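Local coordinates for protein glutamate racemase (Escherichia coli, PDB 2JFN) that is an alpha/beta protein of the Asp/Glu/hydantoin racemase family that holds glutamic acid and uridine-5'-diphosphate-N-acetylmuramoyl-L-alanine in this structure, at residues A[35-40]-A[273-278]; A[47-52]-A[250-255]; A[127-132]-A[156-161]. All blocks are in the same frame, centred on the assembly; numbering follows the deposited sequence.

Interaction 1: residues A[35-40]-A[273-278]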
loop_
_atom_site.group_PDB
_atom_site.type_symbol
_atom_site.label_atom_id
_atom_site.label_comp_id
_atom_site.label_asym_id
_atom_site.label_seq_id
_atom_site.Cartn_x
_atom_site.Cartn_y
_atom_site.Cartn_z
ATOM N N SER A 35 1.123 -2.307 -5.795
ATOM C CA SER A 35 -0.205 -2.861 -6.047
ATOM C C SER A 35 -1.206 -1.716 -6.259
ATOM O O SER A 35 -2.116 -1.819 -7.085
ATOM C CB SER A 35 -0.673 -3.764 -4.894
ATOM O OG SER A 35 -0.916 -3.032 -3.703
ATOM N N VAL A 36 -1.021 -0.627 -5.521
ATOM C CA VAL A 36 -1.899 0.535 -5.630
ATOM C C VAL A 36 -1.591 1.272 -6.921
ATOM O O VAL A 36 -2.494 1.695 -7.649
ATOM C CB VAL A 36 -1.710 1.499 -4.436
ATOM C CG1 VAL A 36 -2.642 2.708 -4.578
ATOM C CG2 VAL A 36 -1.996 0.761 -3.134
ATOM N N TYR A 37 -0.300 1.419 -7.207
ATOM C CA TYR A 37 0.116 2.082 -8.428
ATOM C C TYR A 37 -0.435 1.344 -9.649
ATOM O O TYR A 37 -0.906 1.965 -10.597
ATOM C CB TYR A 37 1.650 2.153 -8.495
ATOM C CG TYR A 37 2.195 2.244 -9.898
ATOM C CD1 TYR A 37 2.625 1.101 -10.573
ATOM C CD2 TYR A 37 2.246 3.466 -10.570
ATOM C CE1 TYR A 37 3.095 1.172 -11.886
ATOM C CE2 TYR A 37 2.711 3.546 -11.884
ATOM C CZ TYR A 37 3.134 2.399 -12.530
ATOM O OH TYR A 37 3.607 2.473 -13.817
ATOM N N ASP A 38 -0.378 0.019 -9.619
ATOM C CA ASP A 38 -0.856 -0.791 -10.731
ATOM C C ASP A 38 -2.312 -0.453 -11.081
ATOM O O ASP A 38 -2.661 -0.342 -12.257
ATOM C CB ASP A 38 -0.702 -2.272 -10.376
ATOM C CG ASP A 38 -0.648 -3.171 -11.594
ATOM O OD1 ASP A 38 -0.301 -2.687 -12.693
ATOM O OD2 ASP A 38 -0.935 -4.382 -11.444
ATOM N N GLU A 39 -3.150 -0.276 -10.060
ATOM C CA GLU A 39 -4.558 0.074 -10.265
ATOM C C GLU A 39 -4.676 1.502 -10.800
ATOM O O GLU A 39 -5.472 1.784 -11.696
ATOM C CB GLU A 39 -5.329 -0.027 -8.947
ATOM C CG GLU A 39 -5.487 -1.435 -8.400
ATOM C CD GLU A 39 -6.621 -2.201 -9.061
ATOM O OE1 GLU A 39 -6.890 -3.345 -8.634
ATOM O OE2 GLU A 39 -7.247 -1.665 -10.000
ATOM N N ILE A 40 -3.883 2.407 -10.243
ATOM C CA ILE A 40 -3.917 3.792 -10.690
ATOM C C ILE A 40 -3.506 3.928 -12.156
ATOM O O ILE A 40 -4.188 4.601 -12.933
ATOM C CB ILE A 40 -3.005 4.681 -9.822
ATOM C CG1 ILE A 40 -3.500 4.677 -8.373
ATOM C CG2 ILE A 40 -2.985 6.107 -10.373
ATOM C CD1 ILE A 40 -2.605 5.443 -7.414
ATOM N N TYR A 273 6.944 -2.878 -14.299
ATOM C CA TYR A 273 5.850 -2.017 -13.851
ATOM C C TYR A 273 5.788 -0.679 -14.588
ATOM O O TYR A 273 4.815 0.063 -14.457
ATOM C CB TYR A 273 5.938 -1.749 -12.342
ATOM C CG TYR A 273 5.175 -2.741 -11.491
ATOM C CD1 TYR A 273 5.812 -3.838 -10.915
ATOM C CD2 TYR A 273 3.805 -2.585 -11.271
ATOM C CE1 TYR A 273 5.107 -4.756 -10.143
ATOM C CE2 TYR A 273 3.090 -3.495 -10.500
ATOM C CZ TYR A 273 3.745 -4.577 -9.940
ATOM O OH TYR A 273 3.038 -5.481 -9.182
ATOM N N GLY A 274 6.821 -0.360 -15.361
ATOM C CA GLY A 274 6.801 0.892 -16.097
ATOM C C GLY A 274 7.796 1.944 -15.640
ATOM O O GLY A 274 7.733 3.089 -16.085
ATOM N N PHE A 275 8.706 1.574 -14.746
ATOM C CA PHE A 275 9.718 2.514 -14.270
ATOM C C PHE A 275 11.043 2.079 -14.876
ATOM O O PHE A 275 11.618 1.072 -14.470
ATOM C CB PHE A 275 9.808 2.499 -12.741
ATOM C CG PHE A 275 8.522 2.868 -12.058
ATOM C CD1 PHE A 275 7.637 1.881 -11.630
ATOM C CD2 PHE A 275 8.175 4.201 -11.879
ATOM C CE1 PHE A 275 6.418 2.220 -11.036
ATOM C CE2 PHE A 275 6.962 4.552 -11.288
ATOM C CZ PHE A 275 6.080 3.556 -10.865
ATOM N N GLU A 276 11.511 2.839 -15.858
ATOM C CA GLU A 276 12.754 2.524 -16.551
ATOM C C GLU A 276 13.993 2.670 -15.691
ATOM O O GLU A 276 14.940 1.887 -15.809
ATOM C CB GLU A 276 12.909 3.422 -17.780
ATOM C CG GLU A 276 12.753 4.908 -17.480
ATOM C CD GLU A 276 13.670 5.772 -18.327
ATOM O OE1 GLU A 276 13.797 5.502 -19.544
ATOM O OE2 GLU A 276 14.258 6.731 -17.780
ATOM N N THR A 277 13.976 3.667 -14.815
ATOM C CA THR A 277 15.127 3.953 -13.973
ATOM C C THR A 277 14.857 3.932 -12.473
ATOM O O THR A 277 13.750 4.226 -12.020
ATOM C CB THR A 277 15.697 5.345 -14.342
ATOM O OG1 THR A 277 15.948 5.393 -15.754
ATOM C CG2 THR A 277 16.984 5.625 -13.590
ATOM N N LEU A 278 15.894 3.572 -11.721
ATOM C CA LEU A 278 15.863 3.541 -10.265
ATOM C C LEU A 278 17.021 4.420 -9.807
ATOM O O LEU A 278 18.176 4.155 -10.148
ATOM C CB LEU A 278 16.071 2.121 -9.737
ATOM C CG LEU A 278 16.311 2.021 -8.228
ATOM C CD1 LEU A 278 15.047 2.403 -7.464
ATOM C CD2 LEU A 278 16.728 0.608 -7.876
HETATM O O HOH W 1 0.415 -5.497 -9.146
#
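Asp38 and Tyr273 bring the two backbones closest, with their CA atoms 7.5 Å apart, a spacing that leaves the contact to side chains reaching from helix 33-43 to the turn that follows helix 267-272. That turn is a Schellman motif: Gly274 is the first residue to leave helical angles, its phi is positive, and two bonds run back into the last helical turn. The chain then passes through Phe275 toward strand 277-280.

Tyr37 is the centre of the contact. Its CG lies anti to the backbone N (chi1 155°), which carries the ring across to the turn, where OH donates to Tyr273 O at 2.8 Å. The donor is tilted 22° from the carbonyl plane, and Tyr273 O itself sits at the edge of the Tyr37 ring. Phe275 approaches one face of the same ring from the opposite direction, with CZ 3.5 Å from Tyr37 CE2. The two ring planes meet obliquely, at 45°. Tyr37 is thus held by a polar bond at its end and apolar contact on a face, and its ring also meets Tyr49 edge-to-face.

Tyr273 slides past Tyr37 in the opposite sense, its CD2 3.9 Å from Tyr37 CE1. Its ring edge receives Asp38 CB, 4.0 Å from Tyr273 CE2. A water bridges the two side chains, donating to Asp38 OD2 at 2.9 Å and bonded to Tyr273 OH at 2.6 Å. The other carboxylate oxygen, Asp38 OD1, forms a salt bridge with Arg41, one turn further along the helix.

The contact joins a Schellman-ended helix and the loop after it to helix 33-43, through Tyr273, Phe275 and the bond from Tyr37 OH, beside the mixed sheet of an alpha/beta lobe.

Interaction 2: residues A[47-52]-A[250-255]; sequences LHYIYA and DANIAF
Tyr49, Ile253, Tyr51 and Phe255 link strands 48-53 and 253-256 as neighbouring parallel strands of the mixed sheet; the axes of segments 48-52 and 253-255 are inclined by 21°. Ile253 N donates to Tyr49 O at 3.1 Å, Tyr51 N to Ile253 O at 2.9 Å and Phe255 N to Tyr51 O at 2.6 Å, the alternation between strands expected of parallel pairing.

Asn252 continues the pattern with its side chain: OD1 accepts from Tyr49 N at 2.9 Å, the donor standing 44° out of the amide's carbonyl plane. Its CG, anti to the carbonyl carbon (chi1 -59°), brings the amide alongside Tyr49. Asn252 ND2 is bonded to Gly274 O and to a water that also lies 2.8 Å from Leu47 O.

On the sheet face of Ile50, Ala52, Ile253 and Phe255, Ile50 CG2 lies 3.5 Å from Phe255 CD1, and Ile50 CG1 meets Ile253 CG2. The reverse face carries Tyr51 and Ala254; Tyr51 OH is hydrogen-bonded to Gly30 O.

Further out, strand 21-28 pairs with the other edge of 48-53, and Thr23 OG1 holds His48 ND1. His48 NE2 is 2.7 Å from a second water, which donates to Ala251 O at 2.8 Å.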
loop_
_atom_site.group_PDB
_atom_site.type_symbol
_atom_site.label_atom_id
_atom_site.label_comp_id
_atom_site.label_asym_id
_atom_site.label_seq_id
_atom_site.Cartn_x
_atom_site.Cartn_y
_atom_site.Cartn_z
ATOM N N LEU A 47 0.172 9.314 -17.058
ATOM C CA LEU A 47 0.746 10.248 -16.094
ATOM C C LEU A 47 2.251 10.083 -15.944
ATOM O O LEU A 47 2.829 9.092 -16.394
ATOM C CB LEU A 47 0.092 10.057 -14.724
ATOM C CG LEU A 47 -1.434 10.081 -14.671
ATOM C CD1 LEU A 47 -1.890 9.896 -13.241
ATOM C CD2 LEU A 47 -1.949 11.395 -15.231
ATOM N N HIS A 48 2.888 11.078 -15.332
ATOM C CA HIS A 48 4.323 11.014 -15.065
ATOM C C HIS A 48 4.387 10.462 -13.649
ATOM O O HIS A 48 4.204 11.201 -12.679
ATOM C CB HIS A 48 4.974 12.398 -15.079
ATOM C CG HIS A 48 6.375 12.404 -14.542
ATOM N ND1 HIS A 48 6.832 13.358 -13.657
ATOM C CD2 HIS A 48 7.423 11.577 -14.774
ATOM C CE1 HIS A 48 8.100 13.119 -13.368
ATOM N NE2 HIS A 48 8.482 12.043 -14.034
ATOM N N TYR A 49 4.630 9.166 -13.537
ATOM C CA TYR A 49 4.678 8.529 -12.232
ATOM C C TYR A 49 6.052 8.491 -11.581
ATOM O O TYR A 49 7.079 8.295 -12.238
ATOM C CB TYR A 49 4.146 7.093 -12.316
ATOM C CG TYR A 49 2.660 6.978 -12.580
ATOM C CD1 TYR A 49 2.175 6.718 -13.861
ATOM C CD2 TYR A 49 1.739 7.102 -11.537
ATOM C CE1 TYR A 49 0.797 6.574 -14.104
ATOM C CE2 TYR A 49 0.368 6.965 -11.763
ATOM C CZ TYR A 49 -0.096 6.699 -13.049
ATOM O OH TYR A 49 -1.452 6.545 -13.261
ATOM N N ILE A 50 6.047 8.693 -10.273
ATOM C CA ILE A 50 7.256 8.619 -9.476
ATOM C C ILE A 50 6.921 7.619 -8.384
ATOM O O ILE A 50 5.934 7.793 -7.664
ATOM C CB ILE A 50 7.592 9.956 -8.793
ATOM C CG1 ILE A 50 7.875 11.036 -9.842
ATOM C CG2 ILE A 50 8.802 9.774 -7.874
ATOM C CD1 ILE A 50 7.897 12.442 -9.257
ATOM N N TYR A 51 7.712 6.559 -8.282
ATOM C CA TYR A 51 7.498 5.575 -7.234
ATOM C C TYR A 51 8.655 5.732 -6.263
ATOM O O TYR A 51 9.819 5.723 -6.668
ATOM C CB TYR A 51 7.490 4.146 -7.786
ATOM C CG TYR A 51 7.090 3.121 -6.736
ATOM C CD1 TYR A 51 8.044 2.353 -6.066
ATOM C CD2 TYR A 51 5.753 2.977 -6.362
ATOM C CE1 TYR A 51 7.671 1.470 -5.040
ATOM C CE2 TYR A 51 5.371 2.098 -5.345
ATOM C CZ TYR A 51 6.328 1.352 -4.685
ATOM O OH TYR A 51 5.929 0.516 -3.656
ATOM N N ALA A 52 8.340 5.895 -4.986
ATOM C CA ALA A 52 9.383 6.042 -3.979
ATOM C C ALA A 52 9.157 5.048 -2.854
ATOM O O ALA A 52 8.044 4.922 -2.337
ATOM C CB ALA A 52 9.383 7.466 -3.428
ATOM N N ASP A 250 9.212 13.943 -18.628
ATOM C CA ASP A 250 10.203 12.917 -18.318
ATOM C C ASP A 250 9.514 11.570 -18.136
ATOM O O ASP A 250 8.322 11.507 -17.832
ATOM C CB ASP A 250 10.981 13.267 -17.041
ATOM C CG ASP A 250 11.904 14.463 -17.223
ATOM O OD1 ASP A 250 12.077 14.916 -18.376
ATOM O OD2 ASP A 250 12.466 14.947 -16.214
ATOM N N ALA A 251 10.268 10.493 -18.325
ATOM C CA ALA A 251 9.730 9.147 -18.179
ATOM C C ALA A 251 9.525 8.821 -16.703
ATOM O O ALA A 251 10.066 9.499 -15.832
ATOM C CB ALA A 251 10.678 8.139 -18.807
ATOM N N ASN A 252 8.743 7.781 -16.430
ATOM C CA ASN A 252 8.473 7.371 -15.057
ATOM C C ASN A 252 9.776 7.005 -14.367
ATOM O O ASN A 252 10.674 6.443 -14.984
ATOM C CB ASN A 252 7.534 6.164 -15.020
ATOM C CG ASN A 252 6.209 6.436 -15.689
ATOM O OD1 ASN A 252 5.717 7.566 -15.683
ATOM N ND2 ASN A 252 5.611 5.398 -16.256
ATOM N N ILE A 253 9.875 7.315 -13.083
ATOM C CA ILE A 253 11.094 7.007 -12.347
ATOM C C ILE A 253 10.813 6.455 -10.948
ATOM O O ILE A 253 9.802 6.790 -10.320
ATOM C CB ILE A 253 11.980 8.274 -12.242
ATOM C CG1 ILE A 253 13.313 7.942 -11.572
ATOM C CG2 ILE A 253 11.252 9.351 -11.461
ATOM C CD1 ILE A 253 14.234 9.139 -11.468
ATOM N N ALA A 254 11.703 5.583 -10.478
ATOM C CA ALA A 254 11.578 4.999 -9.151
ATOM C C ALA A 254 12.723 5.527 -8.291
ATOM O O ALA A 254 13.861 5.637 -8.759
ATOM C CB ALA A 254 11.636 3.471 -9.229
ATOM N N PHE A 255 12.409 5.867 -7.046
ATOM C CA PHE A 255 13.400 6.368 -6.095
ATOM C C PHE A 255 13.532 5.442 -4.887
ATOM O O PHE A 255 12.531 5.015 -4.305
ATOM C CB PHE A 255 13.004 7.740 -5.542
ATOM C CG PHE A 255 13.207 8.884 -6.494
ATOM C CD1 PHE A 255 12.158 9.755 -6.772
ATOM C CD2 PHE A 255 14.449 9.117 -7.076
ATOM C CE1 PHE A 255 12.336 10.846 -7.617
ATOM C CE2 PHE A 255 14.645 10.209 -7.926
ATOM C CZ PHE A 255 13.583 11.076 -8.199
HETATM O O HOH W 2 3.103 6.515 -17.537
HETATM O O HOH W 3 11.022 11.277 -13.917
#

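Interaction 3: residues A[127-132]-A[156-161]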
loop_
_atom_site.group_PDB
_atom_site.type_symbol
_atom_site.label_atom_id
_atom_site.label_comp_id
_atom_site.label_asym_id
_atom_site.label_seq_id
_atom_site.Cartn_x
_atom_site.Cartn_y
_atom_site.Cartn_z
ATOM N N ASN A 127 -22.023 -14.330 4.820
ATOM C CA ASN A 127 -22.119 -15.063 6.077
ATOM C C ASN A 127 -21.852 -14.179 7.287
ATOM O O ASN A 127 -21.915 -14.632 8.429
ATOM C CB ASN A 127 -21.162 -16.264 6.067
ATOM C CG ASN A 127 -19.710 -15.871 6.295
ATOM O OD1 ASN A 127 -19.315 -14.727 6.080
ATOM N ND2 ASN A 127 -18.904 -16.837 6.720
ATOM N N GLY A 128 -21.560 -12.908 7.031
ATOM C CA GLY A 128 -21.298 -11.978 8.113
ATOM C C GLY A 128 -19.933 -12.111 8.766
ATOM O O GLY A 128 -19.665 -11.450 9.766
ATOM N N ILE A 129 -19.069 -12.963 8.217
ATOM C CA ILE A 129 -17.728 -13.145 8.773
ATOM C C ILE A 129 -16.719 -12.460 7.849
ATOM O O ILE A 129 -16.449 -12.936 6.749
ATOM C CB ILE A 129 -17.327 -14.632 8.864
ATOM C CG1 ILE A 129 -18.504 -15.485 9.354
ATOM C CG2 ILE A 129 -16.133 -14.776 9.803
ATOM C CD1 ILE A 129 -18.820 -15.342 10.821
ATOM N N VAL A 130 -16.161 -11.344 8.304
ATOM C CA VAL A 130 -15.193 -10.611 7.506
ATOM C C VAL A 130 -13.809 -10.679 8.131
ATOM O O VAL A 130 -13.626 -10.376 9.312
ATOM C CB VAL A 130 -15.613 -9.136 7.356
ATOM C CG1 VAL A 130 -14.539 -8.355 6.607
ATOM C CG2 VAL A 130 -16.936 -9.058 6.608
ATOM N N GLY A 131 -12.833 -11.090 7.334
ATOM C CA GLY A 131 -11.475 -11.181 7.828
ATOM C C GLY A 131 -10.653 -9.960 7.444
ATOM O O GLY A 131 -10.889 -9.332 6.411
ATOM N N LEU A 132 -9.693 -9.612 8.293
ATOM C CA LEU A 132 -8.816 -8.486 8.018
ATOM C C LEU A 132 -7.382 -8.967 8.121
ATOM O O LEU A 132 -6.928 -9.363 9.199
ATOM C CB LEU A 132 -9.049 -7.347 9.016
ATOM C CG LEU A 132 -8.079 -6.151 8.939
ATOM C CD1 LEU A 132 -8.162 -5.474 7.573
ATOM C CD2 LEU A 132 -8.427 -5.151 10.040
ATOM N N GLN A 156 -19.055 -9.713 12.116
ATOM C CA GLN A 156 -17.951 -10.002 13.019
ATOM C C GLN A 156 -16.632 -9.952 12.257
ATOM O O GLN A 156 -16.497 -10.528 11.179
ATOM C CB GLN A 156 -18.131 -11.374 13.675
ATOM C CG GLN A 156 -18.082 -12.549 12.724
ATOM C CD GLN A 156 -18.159 -13.880 13.451
ATOM O OE1 GLN A 156 -19.149 -14.177 14.126
ATOM N NE2 GLN A 156 -17.110 -14.688 13.318
ATOM N N ILE A 157 -15.659 -9.259 12.833
ATOM C CA ILE A 157 -14.358 -9.107 12.206
ATOM C C ILE A 157 -13.293 -10.010 12.802
ATOM O O ILE A 157 -13.064 -10.008 14.009
ATOM C CB ILE A 157 -13.871 -7.646 12.309
ATOM C CG1 ILE A 157 -14.876 -6.714 11.631
ATOM C CG2 ILE A 157 -12.488 -7.505 11.689
ATOM C CD1 ILE A 157 -15.118 -7.016 10.165
ATOM N N GLU A 158 -12.647 -10.785 11.938
ATOM C CA GLU A 158 -11.578 -11.680 12.351
ATOM C C GLU A 158 -10.272 -11.030 11.906
ATOM O O GLU A 158 -9.973 -10.996 10.714
ATOM C CB GLU A 158 -11.720 -13.042 11.669
ATOM C CG GLU A 158 -12.960 -13.826 12.057
ATOM C CD GLU A 158 -13.016 -14.124 13.541
ATOM O OE1 GLU A 158 -11.986 -14.554 14.103
ATOM O OE2 GLU A 158 -14.092 -13.933 14.144
ATOM N N MET A 159 -9.507 -10.506 12.858
ATOM C CA MET A 159 -8.239 -9.858 12.533
ATOM C C MET A 159 -7.072 -10.821 12.558
ATOM O O MET A 159 -7.011 -11.723 13.390
ATOM C CB MET A 159 -7.928 -8.722 13.506
ATOM C CG MET A 159 -8.695 -7.438 13.282
ATOM S SD MET A 159 -7.817 -6.071 14.087
ATOM C CE MET A 159 -7.929 -6.570 15.818
ATOM N N LEU A 160 -6.136 -10.611 11.643
ATOM C CA LEU A 160 -4.945 -11.438 11.569
ATOM C C LEU A 160 -3.797 -10.555 11.072
ATOM O O LEU A 160 -3.756 -10.167 9.902
ATOM C CB LEU A 160 -5.187 -12.617 10.618
ATOM C CG LEU A 160 -4.267 -13.830 10.758
ATOM C CD1 LEU A 160 -4.838 -14.996 9.954
ATOM C CD2 LEU A 160 -2.865 -13.479 10.287
ATOM N N GLY A 161 -2.881 -10.219 11.977
ATOM C CA GLY A 161 -1.746 -9.383 11.619
ATOM C C GLY A 161 -0.518 -10.234 11.364
ATOM O O GLY A 161 -0.168 -11.084 12.182
#
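Leu132, which buries more surface here than any other residue, lies side by side with Met159: with CG anti to the backbone N (chi1 173°), its CD2 comes 4.0 Å from Met159 CG. The backbone fixes this register: Leu132 N donates to Glu158 O at 2.8 Å, and Leu132 O accepts from Leu160 N at 2.9 Å. The Leu132 side chain also touches Val201 of the neighbouring strand 199-202 and Thr144 of helix 142-150.

That helix connects the two strands, making strand 129-134, helix 142-150 and strand 156-161 a beta-alpha-beta unit; 156-161 is one of the two edge strands of the four-stranded parallel sheet. On the helix side, Val130 CB meets Ile157 CD1 at 3.6 Å, and Ile157 in turn packs on Ile148.

Gln156 is second in buried surface and belongs to the reverse face. Its chain, extended beyond CG, lies beside Ile129 and points the same way, though the detail of their approach is doubtful. Gln156 is gripped by its backbone at both ends, N donating to Gly128 O at 3.0 Å and O accepting from Val130 N at 3.0 Å. Just before the strand, Asn127 OD1 closes an Asx turn by accepting from Ile129 N.

How the interactions relate
Interactions 1 and 2 are neighbours, their centres 8 Å apart, in the lobe built on the mixed sheet. Helix 33-43 leads directly into strand 48-53, while strands 253-256 and 277-280 lie next to each other, probably hydrogen-bonded through Thr277 O and Ala254 N. Early and late parts of the chain are therefore brought together twice, with interaction 2 nested inside the loop closed by interaction 1. Interaction 3 is nested inside both and lies across the chain's centre, about 30 Å from interaction 1 and 36 Å from interaction 2 (centre to centre), in the four-stranded parallel sheet. The chain thus completes the second sheet before returning to the first, consistent with a two-lobed alpha/beta fold.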